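Local coordinates for protein (lectin) (Hyacinthoides hispanica, PDB 1B2P), which binds mannose as a monocot bulb lectin, probably recognising mannose-containing glycans through shallow pockets on its four-subunit assembly, at residues A[5-10]-A[14-19]; A[33-38]-A[43-48]. All blocks are in the same frame, centred on the assembly; numbering follows the deposited sequence.

Overall arrangement
The chain first runs through strand 3-5, turns in a short loop and comes back past it. Contact 1 closes this loop, with only three residues between 5-10 and 14-19, and leads the chain out of the sheet of strands 3-5, 95-99 and 105-114 into strand 16-18 at the edge of a second sheet. The chain then enters the third sheet, where contact 2 closes the hairpin of strands 30-36 and 42-46. The two loops follow in series, neither nested nor crossed, and their centres lie about 18 Å apart. They still meet where Met36 packs on the backbone of Leu17 and His18, linking two sheets of the prism.

Contact 1: A[5-10]-A[14-19]; sequences FSKQPD and PQILHA
A crossing between two sheets brings Phe5, at the end of strand 3-5, against Pro14 and Gln15, which lead into strand 16-18. One direct backbone bond pins it: Phe5 N donates to Pro14 O over 2.9 Å, with the donor nearly in line with the carbonyl (C=O...N 165°). From the same side, Gln15 CA approaches Phe5 O at 3.4 Å in a CA-H...O contact. The phenyl ring presents its edge to the Pro14 carbonyl, CD2 lying 3.8 Å from Pro14 O, and also packs on Pro101 of the second subunit, a greasy position well suited to phenylalanine. The cis peptide before Pro14 belongs to the tight return of the chain. In the beta-prism II fold of bulb lectins, three sheets surround a common axis, and here the chain passes from one to the next. Gln15 makes the largest single contribution: with CG anti to the carbonyl carbon and the chain extended beyond it (chi2 172°), its flat end reaches the Lys7-Gln8 backbone, CD standing 3.7 Å from Gln8 N. The Gln8 side chain crosses it at about a right angle. At the exposed margin, suited to a charged lysine, Lys7 NZ comes within 4.3 Å of Ile16 CD1.

Contact 2: A[33-38]-A[43-48]; sequences RFIMQT and VLYDNN
The ring of Tyr45 is a flat slab held between Arg33 and Val43, with Ile35 and Gln37 at its rim. The Arg33 guanidinium lies over one face, its plane only 23° from the ring's and NH2 3.7 Å from Tyr45 CG; Val43 CG1 presses on the opposite face. Ile35 CG2 butts against the ring's edge, 3.5 Å from Tyr45 CE2. Beyond it the hydroxyl OH donates to Gln37 OE1 at 2.6 Å, in the carbonyl plane, while Val43 CG2 sits 3.7 Å from Gln37 CD and buttresses the amide. This hairpin belongs to one sheet of the beta-prism II fold, and Gln37, Asp39, Val43 and Tyr45 match the QxDxNxVxY signature whose polar residues bind mannose in relatives; Gln37 NE2 bonds Asp39, which is consistent with a pocket already ordered in this sugar-free structure. Arg33 bends at chi3 (-67°), which lets NH2 donate to Asn47 O at 3.2 Å within the guanidinium plane, while a water links Arg33 NE to the same carbonyl. Paired backbone bonds join Arg33 to Tyr45 and Ile35 to Val43. On the other sheet face the Phe34 ring edge touches Leu44 CB through CD1 at 4.0 Å, a non-hydrogen-bonded pair buried beside Ile51 and Trp52.

Contact 1: A[5-10]-A[14-19]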
ATOM      1  N   PHE A   5      -6.813  -1.546 -16.458  1.00 11.16           N
ATOM      2  CA  PHE A   5      -8.061  -2.031 -17.030  1.00 10.56           C
ATOM      3  C   PHE A   5      -8.367  -1.555 -18.423  1.00 13.22           C
ATOM      4  O   PHE A   5      -7.873  -0.480 -18.810  1.00 13.79           O
ATOM      5  CB  PHE A   5      -9.192  -1.513 -16.130  1.00 12.14           C
ATOM      6  CG  PHE A   5      -9.104  -1.960 -14.707  1.00 10.52           C
ATOM      7  CD1 PHE A   5      -9.810  -3.196 -14.474  1.00 14.12           C
ATOM      8  CD2 PHE A   5      -8.496  -1.333 -13.661  1.00 11.55           C
ATOM      9  CE1 PHE A   5      -9.731  -3.651 -13.142  1.00 12.73           C
ATOM     10  CE2 PHE A   5      -8.403  -1.819 -12.371  1.00 14.74           C
ATOM     11  CZ  PHE A   5      -9.089  -2.998 -12.091  1.00 13.32           C
ATOM     12  N   SER A   6      -8.946  -2.413 -19.235  1.00  9.66           N
ATOM     13  CA  SER A   6      -9.266  -2.096 -20.597  1.00 10.02           C
ATOM     14  C   SER A   6     -10.241  -0.847 -20.595  1.00 14.64           C
ATOM     15  O   SER A   6     -10.933  -0.688 -19.665  1.00 16.64           O
ATOM     16  CB  SER A   6      -9.827  -3.231 -21.448  1.00 13.42           C
ATOM     17  OG  SER A   6     -11.048  -3.715 -20.808  1.00 14.52           O
ATOM     18  N   LYS A   7     -10.118  -0.093 -21.716  1.00 12.48           N
ATOM     19  CA  LYS A   7     -11.061   1.104 -21.753  1.00 14.99           C
ATOM     20  C   LYS A   7     -12.506   0.632 -21.653  1.00 12.18           C
ATOM     21  O   LYS A   7     -12.976  -0.207 -22.436  1.00 16.41           O
ATOM     22  CB  LYS A   7     -10.793   1.763 -23.135  1.00 20.41           C
ATOM     23  CG  LYS A   7      -9.462   2.495 -23.221  1.00 28.76           C
ATOM     24  CD  LYS A   7      -9.386   3.104 -24.654  1.00 36.28           C
ATOM     25  CE  LYS A   7      -9.980   4.510 -24.562  1.00 40.70           C
ATOM     26  NZ  LYS A   7      -9.202   5.331 -23.582  1.00 44.40           N
ATOM     27  N   GLN A   8     -13.118   1.293 -20.623  1.00 13.60           N
ATOM     28  CA  GLN A   8     -14.550   0.917 -20.454  1.00 15.20           C
ATOM     29  C   GLN A   8     -15.224   2.011 -19.625  1.00 14.52           C
ATOM     30  O   GLN A   8     -14.650   2.807 -18.951  1.00 15.55           O
ATOM     31  CB  GLN A   8     -14.509  -0.415 -19.595  1.00 14.93           C
ATOM     32  CG  GLN A   8     -13.755  -0.253 -18.290  1.00 15.51           C
ATOM     33  CD  GLN A   8     -13.623  -1.633 -17.597  1.00 19.13           C
ATOM     34  OE1 GLN A   8     -14.414  -2.090 -16.729  1.00 16.05           O
ATOM     35  NE2 GLN A   8     -12.489  -2.250 -17.947  1.00 13.43           N
ATOM     36  N   PRO A   9     -16.591   1.915 -19.686  1.00 17.07           N
ATOM     37  CA  PRO A   9     -17.348   3.048 -19.050  1.00 22.75           C
ATOM     38  C   PRO A   9     -17.694   2.740 -17.624  1.00 27.46           C
ATOM     39  O   PRO A   9     -18.905   2.566 -17.226  1.00 31.38           O
ATOM     40  CB  PRO A   9     -18.658   2.948 -19.870  1.00 22.15           C
ATOM     41  CG  PRO A   9     -18.862   1.566 -20.332  1.00 23.19           C
ATOM     42  CD  PRO A   9     -17.422   1.077 -20.501  1.00 18.92           C
ATOM     43  N   ASP A  10     -16.762   2.701 -16.758  1.00 24.35           N
ATOM     44  CA  ASP A  10     -16.963   2.518 -15.306  1.00 22.75           C
ATOM     45  C   ASP A  10     -15.740   3.070 -14.611  1.00 20.99           C
ATOM     46  O   ASP A  10     -14.838   3.574 -15.324  1.00 23.74           O
ATOM     47  CB  ASP A  10     -17.299   1.082 -15.019  1.00 22.30           C
ATOM     48  CG  ASP A  10     -16.123   0.139 -15.400  1.00 21.65           C
ATOM     49  OD1 ASP A  10     -14.976   0.524 -15.022  1.00 22.62           O
ATOM     50  OD2 ASP A  10     -16.440  -0.829 -16.115  1.00 23.29           O
ATOM     51  N   PRO A  14      -6.358   2.393 -13.146  1.00 14.18           N
ATOM     52  CA  PRO A  14      -6.174   3.124 -14.336  1.00 17.01           C
ATOM     53  C   PRO A  14      -6.586   2.437 -15.604  1.00 16.75           C
ATOM     54  O   PRO A  14      -6.503   1.199 -15.696  1.00 16.50           O
ATOM     55  CB  PRO A  14      -4.695   3.470 -14.403  1.00 17.43           C
ATOM     56  CG  PRO A  14      -4.059   2.274 -13.762  1.00 19.62           C
ATOM     57  CD  PRO A  14      -5.057   1.807 -12.734  1.00 16.44           C
ATOM     58  N   GLN A  15      -6.937   3.269 -16.596  1.00 14.43           N
ATOM     59  CA  GLN A  15      -7.183   2.768 -17.925  1.00 13.96           C
ATOM     60  C   GLN A  15      -6.162   3.409 -18.959  1.00 17.69           C
ATOM     61  O   GLN A  15      -6.322   3.067 -20.134  1.00 24.34           O
ATOM     62  CB  GLN A  15      -8.566   3.077 -18.503  1.00 20.58           C
ATOM     63  CG  GLN A  15      -9.662   2.463 -17.578  1.00 17.65           C
ATOM     64  CD  GLN A  15     -11.089   2.893 -17.992  1.00 17.52           C
ATOM     65  OE1 GLN A  15     -12.053   2.759 -17.125  1.00 21.96           O
ATOM     66  NE2 GLN A  15     -11.333   3.156 -19.195  1.00 14.17           N
ATOM     67  N   ILE A  16      -5.303   4.159 -18.409  1.00 18.11           N
ATOM     68  CA  ILE A  16      -4.305   4.711 -19.433  1.00 18.58           C
ATOM     69  C   ILE A  16      -3.101   4.886 -18.563  1.00 17.25           C
ATOM     70  O   ILE A  16      -3.111   5.227 -17.356  1.00 21.78           O
ATOM     71  CB  ILE A  16      -4.762   6.153 -19.785  1.00 20.19           C
ATOM     72  CG1 ILE A  16      -6.076   6.142 -20.587  1.00 27.46           C
ATOM     73  CG2 ILE A  16      -3.574   6.716 -20.626  1.00 23.06           C
ATOM     74  CD1 ILE A  16      -6.469   7.559 -21.092  1.00 31.86           C
ATOM     75  N   LEU A  17      -1.890   4.585 -19.164  1.00 15.52           N
ATOM     76  CA  LEU A  17      -0.640   5.011 -18.533  1.00 16.04           C
ATOM     77  C   LEU A  17      -0.070   6.193 -19.373  1.00 16.11           C
ATOM     78  O   LEU A  17       0.239   5.894 -20.515  1.00 17.67           O
ATOM     79  CB  LEU A  17       0.324   3.850 -18.663  1.00 20.09           C
ATOM     80  CG  LEU A  17       0.419   2.749 -17.650  1.00 24.83           C
ATOM     81  CD1 LEU A  17       1.760   2.012 -17.898  1.00 23.97           C
ATOM     82  CD2 LEU A  17       0.373   3.228 -16.203  1.00 23.87           C
ATOM     83  N   HIS A  18      -0.153   7.322 -18.754  1.00 18.94           N
ATOM     84  CA  HIS A  18       0.403   8.499 -19.474  1.00 21.17           C
ATOM     85  C   HIS A  18       1.883   8.424 -19.192  1.00 18.28           C
ATOM     86  O   HIS A  18       2.499   7.725 -18.437  1.00 20.12           O
ATOM     87  CB  HIS A  18      -0.132   9.772 -18.747  1.00 23.46           C
ATOM     88  CG  HIS A  18      -1.607   9.930 -18.926  1.00 29.74           C
ATOM     89  ND1 HIS A  18      -2.180  10.350 -20.104  1.00 33.68           N
ATOM     90  CD2 HIS A  18      -2.631   9.681 -18.064  1.00 34.35           C
ATOM     91  CE1 HIS A  18      -3.494  10.365 -19.994  1.00 34.60           C
ATOM     92  NE2 HIS A  18      -3.780   9.978 -18.764  1.00 35.29           N
ATOM     93  N   ALA A  19       2.610   9.316 -20.000  1.00 19.86           N
ATOM     94  CA  ALA A  19       4.045   9.388 -19.857  1.00 21.49           C
ATOM     95  C   ALA A  19       4.535   9.637 -18.460  1.00 17.88           C
ATOM     96  O   ALA A  19       3.952  10.474 -17.696  1.00 22.03           O
ATOM     97  CB  ALA A  19       4.566  10.593 -20.741  1.00 24.07           C
TER
HETATM   98  O   HOH W   1      -6.843   0.877 -20.979  1.00 21.63           O

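Contact 2: A[33-38]-A[43-48]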
ATOM      1  N   ARG A  33       9.085  -2.390 -12.598  1.00 13.07           N
ATOM      2  CA  ARG A  33       8.296  -1.225 -12.986  1.00 16.03           C
ATOM      3  C   ARG A  33       8.008  -1.389 -14.448  1.00 16.44           C
ATOM      4  O   ARG A  33       8.868  -1.677 -15.284  1.00 17.13           O
ATOM      5  CB  ARG A  33       9.103   0.099 -12.843  1.00 17.86           C
ATOM      6  CG  ARG A  33       9.252   0.526 -11.386  1.00 23.66           C
ATOM      7  CD  ARG A  33      10.086   1.884 -11.426  1.00 26.83           C
ATOM      8  NE  ARG A  33      11.447   1.512 -11.904  1.00 33.66           N
ATOM      9  CZ  ARG A  33      12.295   2.247 -12.627  1.00 37.49           C
ATOM     10  NH1 ARG A  33      11.900   3.480 -12.973  1.00 41.81           N
ATOM     11  NH2 ARG A  33      13.500   1.793 -13.019  1.00 35.12           N
ATOM     12  N   PHE A  34       6.754  -1.106 -14.835  1.00 12.43           N
ATOM     13  CA  PHE A  34       6.401  -1.191 -16.261  1.00 13.38           C
ATOM     14  C   PHE A  34       5.995   0.239 -16.560  1.00 16.72           C
ATOM     15  O   PHE A  34       4.977   0.747 -16.105  1.00 15.40           O
ATOM     16  CB  PHE A  34       5.133  -2.043 -16.437  1.00 15.01           C
ATOM     17  CG  PHE A  34       4.728  -2.416 -17.840  1.00 15.67           C
ATOM     18  CD1 PHE A  34       5.643  -3.044 -18.719  1.00 16.66           C
ATOM     19  CD2 PHE A  34       3.449  -2.127 -18.252  1.00 16.13           C
ATOM     20  CE1 PHE A  34       5.173  -3.381 -19.961  1.00 17.73           C
ATOM     21  CE2 PHE A  34       2.999  -2.460 -19.545  1.00 16.99           C
ATOM     22  CZ  PHE A  34       3.871  -3.090 -20.374  1.00 18.10           C
ATOM     23  N   ILE A  35       6.871   1.009 -17.297  1.00 14.09           N
ATOM     24  CA  ILE A  35       6.699   2.452 -17.364  1.00 13.49           C
ATOM     25  C   ILE A  35       6.575   2.985 -18.830  1.00 15.57           C
ATOM     26  O   ILE A  35       7.249   2.504 -19.674  1.00 15.89           O
ATOM     27  CB  ILE A  35       7.906   3.130 -16.680  1.00 18.61           C
ATOM     28  CG1 ILE A  35       7.878   4.662 -16.781  1.00 18.84           C
ATOM     29  CG2 ILE A  35       9.239   2.512 -17.128  1.00 21.03           C
ATOM     30  CD1 ILE A  35       8.760   5.240 -15.679  1.00 23.71           C
ATOM     31  N   MET A  36       5.627   3.919 -18.920  1.00 14.53           N
ATOM     32  CA  MET A  36       5.474   4.632 -20.226  1.00 16.35           C
ATOM     33  C   MET A  36       6.441   5.822 -20.174  1.00 18.38           C
ATOM     34  O   MET A  36       6.125   6.758 -19.446  1.00 17.57           O
ATOM     35  CB  MET A  36       4.013   5.041 -20.391  1.00 18.13           C
ATOM     36  CG  MET A  36       3.693   5.852 -21.689  1.00 16.04           C
ATOM     37  SD  MET A  36       3.655   4.850 -23.172  1.00 18.41           S
ATOM     38  CE  MET A  36       5.380   5.021 -23.751  1.00 17.78           C
ATOM     39  N   GLN A  37       7.581   5.693 -20.833  1.00 18.33           N
ATOM     40  CA  GLN A  37       8.555   6.781 -20.706  1.00 16.75           C
ATOM     41  C   GLN A  37       8.229   7.991 -21.636  1.00 18.72           C
ATOM     42  O   GLN A  37       7.444   7.895 -22.606  1.00 21.12           O
ATOM     43  CB  GLN A  37       9.946   6.260 -21.156  1.00 19.00           C
ATOM     44  CG  GLN A  37      10.337   5.111 -20.172  1.00 20.00           C
ATOM     45  CD  GLN A  37      11.732   4.616 -20.373  1.00 23.63           C
ATOM     46  OE1 GLN A  37      12.346   3.921 -19.512  1.00 23.96           O
ATOM     47  NE2 GLN A  37      12.393   4.845 -21.535  1.00 21.65           N
ATOM     48  N   THR A  38       8.886   9.049 -21.183  1.00 20.54           N
ATOM     49  CA  THR A  38       8.712  10.346 -21.926  1.00 23.13           C
ATOM     50  C   THR A  38       9.193  10.235 -23.362  1.00 21.78           C
ATOM     51  O   THR A  38       8.652  10.817 -24.309  1.00 25.35           O
ATOM     52  CB  THR A  38       9.560  11.479 -21.298  1.00 27.19           C
ATOM     53  OG1 THR A  38       9.081  11.684 -19.951  1.00 30.24           O
ATOM     54  CG2 THR A  38       9.251  12.842 -21.915  1.00 29.74           C
ATOM     55  N   VAL A  43       8.526   0.288 -21.169  1.00 12.37           N
ATOM     56  CA  VAL A  43       9.659  -0.561 -20.749  1.00 11.81           C
ATOM     57  C   VAL A  43       9.343  -1.323 -19.446  1.00 14.54           C
ATOM     58  O   VAL A  43       8.821  -0.650 -18.551  1.00 14.24           O
ATOM     59  CB  VAL A  43      10.953   0.276 -20.483  1.00 14.45           C
ATOM     60  CG1 VAL A  43      12.132  -0.647 -20.238  1.00 16.44           C
ATOM     61  CG2 VAL A  43      11.132   1.207 -21.760  1.00 16.75           C
ATOM     62  N   LEU A  44       9.765  -2.571 -19.354  1.00 14.19           N
ATOM     63  CA  LEU A  44       9.711  -3.286 -18.037  1.00 13.34           C
ATOM     64  C   LEU A  44      11.158  -3.324 -17.470  1.00 14.77           C
ATOM     65  O   LEU A  44      12.054  -3.797 -18.149  1.00 16.02           O
ATOM     66  CB  LEU A  44       9.263  -4.694 -18.285  1.00 14.54           C
ATOM     67  CG  LEU A  44       9.242  -5.661 -17.062  1.00 16.28           C
ATOM     68  CD1 LEU A  44       8.165  -5.161 -16.080  1.00 17.59           C
ATOM     69  CD2 LEU A  44       8.902  -7.030 -17.609  1.00 19.98           C
ATOM     70  N   TYR A  45      11.294  -2.774 -16.295  1.00 13.32           N
ATOM     71  CA  TYR A  45      12.563  -2.721 -15.587  1.00 15.67           C
ATOM     72  C   TYR A  45      12.522  -3.713 -14.407  1.00 19.76           C
ATOM     73  O   TYR A  45      11.522  -3.929 -13.763  1.00 18.19           O
ATOM     74  CB  TYR A  45      12.800  -1.389 -14.963  1.00 16.17           C
ATOM     75  CG  TYR A  45      13.231  -0.363 -16.014  1.00 19.11           C
ATOM     76  CD1 TYR A  45      14.572  -0.281 -16.408  1.00 20.38           C
ATOM     77  CD2 TYR A  45      12.298   0.473 -16.590  1.00 16.98           C
ATOM     78  CE1 TYR A  45      14.893   0.719 -17.337  1.00 21.17           C
ATOM     79  CE2 TYR A  45      12.577   1.463 -17.545  1.00 20.65           C
ATOM     80  CZ  TYR A  45      13.957   1.533 -17.858  1.00 22.05           C
ATOM     81  OH  TYR A  45      14.315   2.413 -18.845  1.00 24.42           O
ATOM     82  N   ASP A  46      13.686  -4.365 -14.206  1.00 17.68           N
ATOM     83  CA  ASP A  46      13.878  -5.091 -12.905  1.00 14.22           C
ATOM     84  C   ASP A  46      14.881  -4.255 -12.193  1.00 18.93           C
ATOM     85  O   ASP A  46      16.043  -4.197 -12.700  1.00 20.13           O
ATOM     86  CB  ASP A  46      14.344  -6.517 -13.220  1.00 15.70           C
ATOM     87  CG  ASP A  46      14.671  -7.366 -11.960  1.00 17.24           C
ATOM     88  OD1 ASP A  46      14.863  -6.747 -10.933  1.00 20.63           O
ATOM     89  OD2 ASP A  46      14.648  -8.576 -12.206  1.00 19.11           O
ATOM     90  N   ASN A  47      14.613  -3.514 -11.163  1.00 18.45           N
ATOM     91  CA  ASN A  47      15.522  -2.485 -10.664  1.00 20.58           C
ATOM     92  C   ASN A  47      15.871  -1.480 -11.736  1.00 22.18           C
ATOM     93  O   ASN A  47      14.960  -0.967 -12.388  1.00 19.02           O
ATOM     94  CB  ASN A  47      16.716  -3.188  -9.983  1.00 21.41           C
ATOM     95  CG  ASN A  47      16.302  -3.838  -8.671  1.00 24.39           C
ATOM     96  OD1 ASN A  47      17.043  -4.747  -8.277  1.00 27.68           O
ATOM     97  ND2 ASN A  47      15.298  -3.337  -8.002  1.00 19.69           N
ATOM     98  N   ASN A  48      17.208  -1.270 -11.974  1.00 22.58           N
ATOM     99  CA  ASN A  48      17.467  -0.330 -13.051  1.00 25.42           C
ATOM    100  C   ASN A  48      17.761  -1.032 -14.360  1.00 22.99           C
ATOM    101  O   ASN A  48      18.166  -0.278 -15.253  1.00 28.12           O
ATOM    102  CB  ASN A  48      18.576   0.647 -12.656  1.00 30.27           C
ATOM    103  CG  ASN A  48      18.079   1.565 -11.539  1.00 36.36           C
ATOM    104  OD1 ASN A  48      18.690   1.393 -10.491  1.00 41.07           O
ATOM    105  ND2 ASN A  48      17.076   2.403 -11.698  1.00 38.03           N
TER
HETATM  106  O   HOH W   2      12.371  -0.981 -11.560  1.00 23.15           O